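Local coordinates for pyruvate carboxylase n-terminal domain (Aquifex aeolicus, PDB 1ULZ), which is the biotin carboxylase part of a pyruvate carboxylase, a dimeric enzyme component combining a Rossmann-like N-terminal domain, an ATP-grasp domain and a biotin carboxylase C-terminal domain, at residues N33-T38 / T378-S383; R352-Y357 / T412-T417; V367-A372 / M384-I389. The protein carries 1 engineered substitution. All coordinates share one frame; numbering follows the deposited sequence.

Contact 1: residues N33-T38 / T378-S383; sequences NEVEST and TPYYDS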
loop_
_atom_site.group_PDB
_atom_site.type_symbol
_atom_site.label_atom_id
_atom_site.label_comp_id
_atom_site.label_asym_id
_atom_site.label_seq_id
_atom_site.Cartn_x
_atom_site.Cartn_y
_atom_site.Cartn_z
ATOM N N ASN A 33 -26.197 6.546 12.721
ATOM C CA ASN A 33 -27.083 7.527 13.327
ATOM C C ASN A 33 -27.341 8.580 12.258
ATOM O O ASN A 33 -26.550 8.730 11.322
ATOM C CB ASN A 33 -26.432 8.174 14.548
ATOM C CG ASN A 33 -27.340 9.200 15.214
ATOM O OD1 ASN A 33 -27.529 10.304 14.706
ATOM N ND2 ASN A 33 -27.919 8.827 16.349
ATOM N N GLU A 34 -28.443 9.303 12.386
ATOM C CA GLU A 34 -28.786 10.329 11.411
ATOM C C GLU A 34 -27.678 11.361 11.215
ATOM O O GLU A 34 -27.488 11.863 10.111
ATOM C CB GLU A 34 -30.087 11.025 11.825
ATOM C CG GLU A 34 -30.503 12.167 10.915
ATOM C CD GLU A 34 -29.856 13.486 11.305
ATOM O OE1 GLU A 34 -29.714 14.350 10.418
ATOM O OE2 GLU A 34 -29.502 13.663 12.495
ATOM N N VAL A 35 -26.953 11.674 12.286
ATOM C CA VAL A 35 -25.869 12.654 12.225
ATOM C C VAL A 35 -24.726 12.246 11.290
ATOM O O VAL A 35 -23.845 13.056 10.985
ATOM C CB VAL A 35 -25.277 12.910 13.620
ATOM C CG1 VAL A 35 -26.354 13.467 14.550
ATOM C CG2 VAL A 35 -24.693 11.626 14.175
ATOM N N GLU A 36 -24.732 10.992 10.846
ATOM C CA GLU A 36 -23.701 10.507 9.934
ATOM C C GLU A 36 -24.347 9.802 8.755
ATOM O O GLU A 36 -23.837 8.792 8.276
ATOM C CB GLU A 36 -22.744 9.540 10.642
ATOM C CG GLU A 36 -21.788 10.207 11.615
ATOM C CD GLU A 36 -20.668 9.286 12.066
ATOM O OE1 GLU A 36 -19.507 9.738 12.075
ATOM O OE2 GLU A 36 -20.939 8.118 12.415
ATOM N N SER A 37 -25.471 10.341 8.289
ATOM C CA SER A 37 -26.176 9.749 7.162
ATOM C C SER A 37 -25.346 9.752 5.882
ATOM O O SER A 37 -25.678 9.043 4.934
ATOM C CB SER A 37 -27.505 10.472 6.914
ATOM O OG SER A 37 -27.316 11.849 6.650
ATOM N N THR A 38 -24.279 10.549 5.851
ATOM C CA THR A 38 -23.420 10.609 4.672
ATOM C C THR A 38 -22.057 9.975 4.934
ATOM O O THR A 38 -21.126 10.152 4.155
ATOM C CB THR A 38 -23.196 12.078 4.179
ATOM O OG1 THR A 38 -22.582 12.857 5.216
ATOM C CG2 THR A 38 -24.518 12.718 3.797
ATOM N N THR A 378 -17.914 15.084 14.426
ATOM C CA THR A 378 -18.942 15.423 15.417
ATOM C C THR A 378 -18.386 15.231 16.822
ATOM O O THR A 378 -17.373 14.568 17.007
ATOM C CB THR A 378 -20.205 14.546 15.269
ATOM O OG1 THR A 378 -19.892 13.187 15.602
ATOM C CG2 THR A 378 -20.730 14.603 13.843
ATOM N N PRO A 379 -19.043 15.807 17.837
ATOM C CA PRO A 379 -18.573 15.673 19.218
ATOM C C PRO A 379 -19.010 14.365 19.880
ATOM O O PRO A 379 -18.721 14.131 21.055
ATOM C CB PRO A 379 -19.191 16.884 19.897
ATOM C CG PRO A 379 -20.537 16.942 19.232
ATOM C CD PRO A 379 -20.212 16.704 17.765
ATOM N N TYR A 380 -19.689 13.513 19.117
ATOM C CA TYR A 380 -20.193 12.244 19.637
ATOM C C TYR A 380 -19.218 11.065 19.600
ATOM O O TYR A 380 -19.250 10.204 20.485
ATOM C CB TYR A 380 -21.456 11.862 18.873
ATOM C CG TYR A 380 -22.439 12.999 18.758
ATOM C CD1 TYR A 380 -22.853 13.460 17.516
ATOM C CD2 TYR A 380 -22.937 13.627 19.892
ATOM C CE1 TYR A 380 -23.736 14.520 17.407
ATOM C CE2 TYR A 380 -23.819 14.689 19.793
ATOM C CZ TYR A 380 -24.215 15.129 18.550
ATOM O OH TYR A 380 -25.089 16.192 18.448
ATOM N N TYR A 381 -18.365 11.020 18.580
ATOM C CA TYR A 381 -17.408 9.923 18.428
ATOM C C TYR A 381 -15.964 10.413 18.441
ATOM O O TYR A 381 -15.710 11.604 18.631
ATOM C CB TYR A 381 -17.675 9.184 17.115
ATOM C CG TYR A 381 -19.142 8.941 16.841
ATOM C CD1 TYR A 381 -19.813 9.659 15.860
ATOM C CD2 TYR A 381 -19.857 7.997 17.570
ATOM C CE1 TYR A 381 -21.159 9.442 15.609
ATOM C CE2 TYR A 381 -21.200 7.774 17.330
ATOM C CZ TYR A 381 -21.845 8.497 16.350
ATOM O OH TYR A 381 -23.177 8.268 16.104
ATOM N N ASP A 382 -15.025 9.496 18.215
ATOM C CA ASP A 382 -13.605 9.845 18.212
ATOM C C ASP A 382 -13.267 10.904 17.163
ATOM O O ASP A 382 -14.039 11.162 16.235
ATOM C CB ASP A 382 -12.744 8.596 17.985
ATOM C CG ASP A 382 -12.935 7.998 16.605
ATOM O OD1 ASP A 382 -13.399 6.840 16.516
ATOM O OD2 ASP A 382 -12.622 8.685 15.606
ATOM N N SER A 383 -12.098 11.512 17.314
ATOM C CA SER A 383 -11.658 12.555 16.399
ATOM C C SER A 383 -10.722 12.067 15.293
ATOM O O SER A 383 -10.097 12.874 14.607
ATOM C CB SER A 383 -10.971 13.656 17.201
ATOM O OG SER A 383 -9.972 13.097 18.039
HETATM O O HOH W 1 -23.235 7.350 13.283
#
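Two tyrosine rings of segment 378-383 lean against Val35 and Glu36. On one face of the Tyr381 ring sits CB of Tyr380, 4.0 Å above the plane and over its centre, while the Glu36 carboxylate comes in obliquely at CD1 and CE1, its plane turned 28° from that of the ring. OE2 of Glu36 is 3.5 Å from Tyr381 CE1. The Tyr380 ring carries CG of Pro379 over the centre of one face, and CG1 of Val35 meets its CE1 at a slant, at 4.0 Å. The other methyl of Val35, CG2, leans toward the end of Tyr381, so this branched side chain serves both rings at once, whereas CB of Asn33 lies 3.6 Å from the phenol oxygen OH of Tyr381.

The polar groups meet through a shared water. It donates to Glu36 OE2 at 2.6 Å and to Tyr381 OH, and accepts from the backbone N of Asn33. A tyrosine suits this place because its hydroxyl can accept from the water and still bond to the carbonyl of Pro55. Glu36 has a second role: OE1 forms a salt bridge with Arg10, which also makes a cation-pi contact with Tyr381, so the carboxylate's charge is probably well compensated.

Asn33 shapes its own loop. With CG anti to the backbone N (chi1 -180°), OD1 takes the N-H of Val35 on an in-plane lone pair at 2.8 Å, nearly straight at 176°. This Asx turn opens the short 3-10 segment after strand 28-32 of the Rossmann-like parallel sheet, and its loop is one place where the N-terminal domain meets the C-terminal domain of biotin carboxylase.

Contact 2: residues R352-Y357 / T412-T417; sequences RVIERY and TGVKTT. Unlike the reference sequence in segment 352-357: Arg352 (reference Gly).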
loop_
_atom_site.group_PDB
_atom_site.type_symbol
_atom_site.label_atom_id
_atom_site.label_comp_id
_atom_site.label_asym_id
_atom_site.label_seq_id
_atom_site.Cartn_x
_atom_site.Cartn_y
_atom_site.Cartn_z
ATOM N N ARG A 352 -14.971 20.180 13.483
ATOM C CA ARG A 352 -15.392 20.915 12.304
ATOM C C ARG A 352 -15.446 20.075 11.032
ATOM O O ARG A 352 -15.494 18.842 11.090
ATOM C CB ARG A 352 -14.494 22.137 12.106
ATOM C CG ARG A 352 -14.577 23.109 13.274
ATOM C CD ARG A 352 -14.497 24.559 12.812
ATOM N NE ARG A 352 -13.233 24.868 12.150
ATOM C CZ ARG A 352 -12.902 26.082 11.712
ATOM N NH1 ARG A 352 -13.745 27.100 11.870
ATOM N NH2 ARG A 352 -11.732 26.281 11.114
ATOM N N VAL A 353 -15.448 20.743 9.882
ATOM C CA VAL A 353 -15.539 20.044 8.606
ATOM C C VAL A 353 -14.280 20.192 7.755
ATOM O O VAL A 353 -13.726 21.281 7.634
ATOM C CB VAL A 353 -16.748 20.563 7.814
ATOM C CG1 VAL A 353 -16.974 19.712 6.585
ATOM C CG2 VAL A 353 -17.985 20.569 8.711
ATOM N N ILE A 354 -13.832 19.084 7.169
ATOM C CA ILE A 354 -12.641 19.095 6.328
ATOM C C ILE A 354 -12.927 19.755 4.981
ATOM O O ILE A 354 -13.917 19.441 4.323
ATOM C CB ILE A 354 -12.112 17.653 6.096
ATOM C CG1 ILE A 354 -11.511 17.116 7.397
ATOM C CG2 ILE A 354 -11.076 17.630 4.981
ATOM C CD1 ILE A 354 -10.883 15.751 7.254
ATOM N N GLU A 355 -12.060 20.686 4.589
ATOM C CA GLU A 355 -12.199 21.386 3.318
ATOM C C GLU A 355 -11.241 20.751 2.308
ATOM O O GLU A 355 -11.648 19.884 1.536
ATOM C CB GLU A 355 -11.901 22.876 3.508
ATOM C CG GLU A 355 -12.701 23.471 4.660
ATOM C CD GLU A 355 -12.482 24.960 4.846
ATOM O OE1 GLU A 355 -11.471 25.494 4.331
ATOM O OE2 GLU A 355 -13.323 25.595 5.528
ATOM N N ARG A 356 -9.975 21.151 2.301
ATOM C CA ARG A 356 -9.047 20.532 1.359
ATOM C C ARG A 356 -8.616 19.194 1.953
ATOM O O ARG A 356 -8.479 19.056 3.168
ATOM C CB ARG A 356 -7.850 21.450 1.086
ATOM C CG ARG A 356 -8.299 22.835 0.619
ATOM C CD ARG A 356 -7.299 23.559 -0.277
ATOM N NE ARG A 356 -6.081 23.958 0.417
ATOM C CZ ARG A 356 -5.304 24.974 0.041
ATOM N NH1 ARG A 356 -5.620 25.706 -1.025
ATOM N NH2 ARG A 356 -4.200 25.261 0.729
ATOM N N TYR A 357 -8.444 18.195 1.098
ATOM C CA TYR A 357 -8.068 16.868 1.564
ATOM C C TYR A 357 -7.368 16.083 0.464
ATOM O O TYR A 357 -7.989 15.708 -0.530
ATOM C CB TYR A 357 -9.328 16.113 2.032
ATOM C CG TYR A 357 -9.057 14.791 2.736
ATOM C CD1 TYR A 357 -9.391 13.579 2.140
ATOM C CD2 TYR A 357 -8.450 14.760 3.984
ATOM C CE1 TYR A 357 -9.126 12.382 2.765
ATOM C CE2 TYR A 357 -8.179 13.562 4.620
ATOM C CZ TYR A 357 -8.515 12.377 4.007
ATOM O OH TYR A 357 -8.214 11.182 4.626
ATOM N N THR A 412 -7.344 20.703 5.444
ATOM C CA THR A 412 -7.692 22.024 5.970
ATOM C C THR A 412 -9.131 22.018 6.472
ATOM O O THR A 412 -9.914 21.130 6.134
ATOM C CB THR A 412 -7.542 23.149 4.909
ATOM O OG1 THR A 412 -8.457 22.927 3.829
ATOM C CG2 THR A 412 -6.118 23.194 4.379
ATOM N N GLY A 413 -9.471 23.017 7.277
ATOM C CA GLY A 413 -10.811 23.115 7.826
ATOM C C GLY A 413 -10.801 22.723 9.290
ATOM O O GLY A 413 -11.708 23.067 10.047
ATOM N N VAL A 414 -9.754 22.006 9.687
ATOM C CA VAL A 414 -9.599 21.538 11.058
ATOM C C VAL A 414 -8.121 21.409 11.396
ATOM O O VAL A 414 -7.281 21.252 10.503
ATOM C CB VAL A 414 -10.235 20.137 11.255
ATOM C CG1 VAL A 414 -11.727 20.192 10.991
ATOM C CG2 VAL A 414 -9.576 19.130 10.310
ATOM N N LYS A 415 -7.805 21.486 12.684
ATOM C CA LYS A 415 -6.430 21.329 13.130
ATOM C C LYS A 415 -6.229 19.825 13.242
ATOM O O LYS A 415 -7.172 19.096 13.546
ATOM C CB LYS A 415 -6.223 21.981 14.499
ATOM C CG LYS A 415 -6.453 23.492 14.513
ATOM C CD LYS A 415 -5.939 24.123 15.805
ATOM C CE LYS A 415 -6.147 25.628 15.795
ATOM N NZ LYS A 415 -5.471 26.279 14.631
ATOM N N THR A 416 -5.015 19.353 12.990
ATOM C CA THR A 416 -4.746 17.927 13.081
ATOM C C THR A 416 -3.425 17.690 13.781
ATOM O O THR A 416 -2.729 18.632 14.147
ATOM C CB THR A 416 -4.655 17.271 11.694
ATOM O OG1 THR A 416 -3.402 17.609 11.092
ATOM C CG2 THR A 416 -5.795 17.742 10.800
ATOM N N THR A 417 -3.080 16.416 13.940
ATOM C CA THR A 417 -1.840 16.021 14.586
ATOM C C THR A 417 -0.660 15.921 13.610
ATOM O O THR A 417 0.450 15.559 14.008
ATOM C CB THR A 417 -2.012 14.655 15.282
ATOM O OG1 THR A 417 -2.632 13.733 14.375
ATOM C CG2 THR A 417 -2.875 14.795 16.534
#
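Thr412 meets segment 352-357 with its backbone and its hydroxyl together. Its OG1 stands between its own backbone N and carbonyl carbon (chi1 63°), a setting that leaves the oxygen directed at the chain opposite, where it accepts from the backbone N of Arg356 at 2.8 Å. The same arginine returns a bond through its carbonyl, Thr412 N to Arg356 O at 3.0 Å. A third bond runs from Glu355 N to Thr412 O, short at 2.7 Å and almost straight at 174°. A threonine fits here because OG1 takes one N-H while its methyl, CG2, lies against the side chain of Arg356. That side chain bends at chi3 (-68°), and its NE pairs with Glu410.

Gly413 suits the next position: its phi is positive, and its CA comes within 3.4 Å of Val353 O and 3.7 Å of Glu355 CG, which leaves little room for a side chain. Glu355, extended beyond CG, crosses Thr412 at about a right angle.

Beyond the glycine, Val414 uses its two methyls differently: CG1 lies beside CB of Arg352, CG2 against CG1 of Ile354 at 4.0 Å. Ile354 otherwise turns toward Phe375, Ile385 and Ile411. Arg352, where the reference sequence has glycine, bends at chi2 and chi3, which brings its NE and NH2 within weak bonding distance of Gly413 O.

Backbone groups and one hydroxyl thus do most of the polar work joining these two loops of the C-terminal domain, while the charged side chains contribute mainly carbon packing, with only weak bonds from Arg352.

Contact 3: residues V367-A372 / M384-I389; sequences VEHAAA and MIAKLI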
loop_
_atom_site.group_PDB
_atom_site.type_symbol
_atom_site.label_atom_id
_atom_site.label_comp_id
_atom_site.label_asym_id
_atom_site.label_seq_id
_atom_site.Cartn_x
_atom_site.Cartn_y
_atom_site.Cartn_z
ATOM N N VAL A 367 -3.185 3.669 3.522
ATOM C CA VAL A 367 -4.066 4.593 4.215
ATOM C C VAL A 367 -5.395 3.940 4.586
ATOM O O VAL A 367 -6.051 3.329 3.741
ATOM C CB VAL A 367 -4.364 5.851 3.353
ATOM C CG1 VAL A 367 -5.257 6.812 4.131
ATOM C CG2 VAL A 367 -3.058 6.538 2.948
ATOM N N GLU A 368 -5.764 4.056 5.859
ATOM C CA GLU A 368 -7.027 3.524 6.376
ATOM C C GLU A 368 -7.897 4.726 6.754
ATOM O O GLU A 368 -7.627 5.396 7.747
ATOM C CB GLU A 368 -6.785 2.674 7.629
ATOM C CG GLU A 368 -6.032 1.369 7.422
ATOM C CD GLU A 368 -6.817 0.332 6.632
ATOM O OE1 GLU A 368 -8.041 0.196 6.862
ATOM O OE2 GLU A 368 -6.203 -0.357 5.789
ATOM N N HIS A 369 -8.932 5.014 5.975
ATOM C CA HIS A 369 -9.776 6.163 6.298
ATOM C C HIS A 369 -11.177 6.124 5.695
ATOM O O HIS A 369 -11.490 5.298 4.835
ATOM C CB HIS A 369 -9.095 7.461 5.843
ATOM C CG HIS A 369 -9.105 7.657 4.359
ATOM N ND1 HIS A 369 -8.919 8.888 3.770
ATOM C CD2 HIS A 369 -9.313 6.784 3.345
ATOM C CE1 HIS A 369 -9.017 8.767 2.457
ATOM N NE2 HIS A 369 -9.258 7.500 2.174
ATOM N N ALA A 370 -12.008 7.052 6.155
ATOM C CA ALA A 370 -13.379 7.190 5.675
ATOM C C ALA A 370 -13.612 8.667 5.345
ATOM O O ALA A 370 -14.748 9.107 5.173
ATOM C CB ALA A 370 -14.356 6.735 6.750
ATOM N N ALA A 371 -12.520 9.419 5.233
ATOM C CA ALA A 371 -12.603 10.846 4.980
ATOM C C ALA A 371 -12.520 11.315 3.531
ATOM O O ALA A 371 -12.084 10.598 2.630
ATOM C CB ALA A 371 -11.544 11.566 5.807
ATOM N N ALA A 372 -12.948 12.557 3.345
ATOM C CA ALA A 372 -12.954 13.237 2.055
ATOM C C ALA A 372 -13.431 14.651 2.361
ATOM O O ALA A 372 -13.754 14.960 3.509
ATOM C CB ALA A 372 -13.921 12.550 1.096
ATOM N N MET A 384 -10.638 10.753 15.109
ATOM C CA MET A 384 -9.768 10.176 14.089
ATOM C C MET A 384 -10.221 10.518 12.668
ATOM O O MET A 384 -11.397 10.383 12.329
ATOM C CB MET A 384 -9.715 8.652 14.257
ATOM C CG MET A 384 -8.684 7.935 13.375
ATOM S SD MET A 384 -8.619 6.134 13.719
ATOM C CE MET A 384 -8.103 6.168 15.460
ATOM N N ILE A 385 -9.283 10.981 11.848
ATOM C CA ILE A 385 -9.580 11.305 10.460
ATOM C C ILE A 385 -9.063 10.165 9.585
ATOM O O ILE A 385 -9.745 9.709 8.672
ATOM C CB ILE A 385 -8.881 12.603 10.017
ATOM C CG1 ILE A 385 -9.345 13.768 10.890
ATOM C CG2 ILE A 385 -9.172 12.874 8.539
ATOM C CD1 ILE A 385 -8.598 15.047 10.625
ATOM N N ALA A 386 -7.850 9.707 9.879
ATOM C CA ALA A 386 -7.240 8.625 9.118
ATOM C C ALA A 386 -6.080 7.978 9.864
ATOM O O ALA A 386 -5.585 8.510 10.852
ATOM C CB ALA A 386 -6.745 9.153 7.772
ATOM N N LYS A 387 -5.666 6.813 9.382
ATOM C CA LYS A 387 -4.529 6.105 9.946
ATOM C C LYS A 387 -3.537 5.931 8.806
ATOM O O LYS A 387 -3.806 5.207 7.848
ATOM C CB LYS A 387 -4.931 4.734 10.491
ATOM C CG LYS A 387 -5.829 4.791 11.710
ATOM C CD LYS A 387 -6.023 3.418 12.331
ATOM C CE LYS A 387 -6.641 2.434 11.355
ATOM N NZ LYS A 387 -7.110 1.202 12.047
ATOM N N LEU A 388 -2.405 6.617 8.910
ATOM C CA LEU A 388 -1.359 6.544 7.894
ATOM C C LEU A 388 -0.299 5.532 8.320
ATOM O O LEU A 388 0.285 5.650 9.397
ATOM C CB LEU A 388 -0.719 7.919 7.706
ATOM C CG LEU A 388 0.443 8.011 6.717
ATOM C CD1 LEU A 388 -0.026 7.632 5.309
ATOM C CD2 LEU A 388 1.000 9.426 6.744
ATOM N N ILE A 389 -0.061 4.539 7.471
ATOM C CA ILE A 389 0.914 3.495 7.757
ATOM C C ILE A 389 1.950 3.386 6.639
ATOM O O ILE A 389 1.596 3.332 5.461
ATOM C CB ILE A 389 0.222 2.117 7.913
ATOM C CG1 ILE A 389 -0.910 2.207 8.935
ATOM C CG2 ILE A 389 1.237 1.061 8.340
ATOM C CD1 ILE A 389 -2.277 2.280 8.318
HETATM O O HOH W 2 -8.233 -0.247 9.702
HETATM O O HOH W 3 -11.765 8.276 8.897
#
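Glu368 and Lys387 rise from the same face of the sheet and cross obliquely, CB of the glutamate lying 3.7 Å from CE of the lysine. Their charged ends do not touch: OE1 of Glu368 is 5.4 Å from NZ of Lys387, and a water spans the two, donating to the carboxylate and accepting from the ammonium. Glu368 bends at chi2 (-68°), and its OE2 reaches Arg366; Lys387 NZ is shared with Glu12 and the carbonyl of Val294. Methyl CD1 of Ile389 meets Glu368 CG at a slant.

On the other face, Val367 crosses Leu388 obliquely, CG2 to CD1 at 4.0 Å, while Val367 CG1 lies over one face of the His369 ring, offset toward its rim. The small Ala386 suits its place, its CB only 3.5 Å from His369 CB.

The backbones are antiparallel, held by Glu368 N to Lys387 O at 3.0 Å and Lys387 N to Glu368 O at 2.9 Å. Where the strands part, a water links Ala370 N to Ile385 O. Ile385 and Ala386 form a classic beta bulge opposite Ile338.

His369 bonds through ND1 to Tyr357 and through NE2 to Val359 O of the second subunit, whose Tyr358 stacks on its ring. The chemistry divides: opposite charges bridged by water on one face, each with its own salt bridge; on the other, apolar packing beside a histidine bonded to both subunits.

Overall arrangement
Along the chain the segments come in the order 33-38, 352-357, 367-372, 378-383, 384-389, 412-417. Contact 3 joins strands 365-369 and 384-392 at one end of the antiparallel sheet. Segment 378-383, in the loop connecting those strands, runs directly into 384-389 and reaches back to the N-terminal domain in contact 1, whose centre is 16 Å from those of both others. Contact 2 brackets this strand pair in sequence and lies 13 Å from contact 3, centre to centre, touching it through Tyr357 with His369 and Ile354 with Ile385. The C-terminal domain is thus joined internally, to the N-terminal domain, and to the second subunit within one small region.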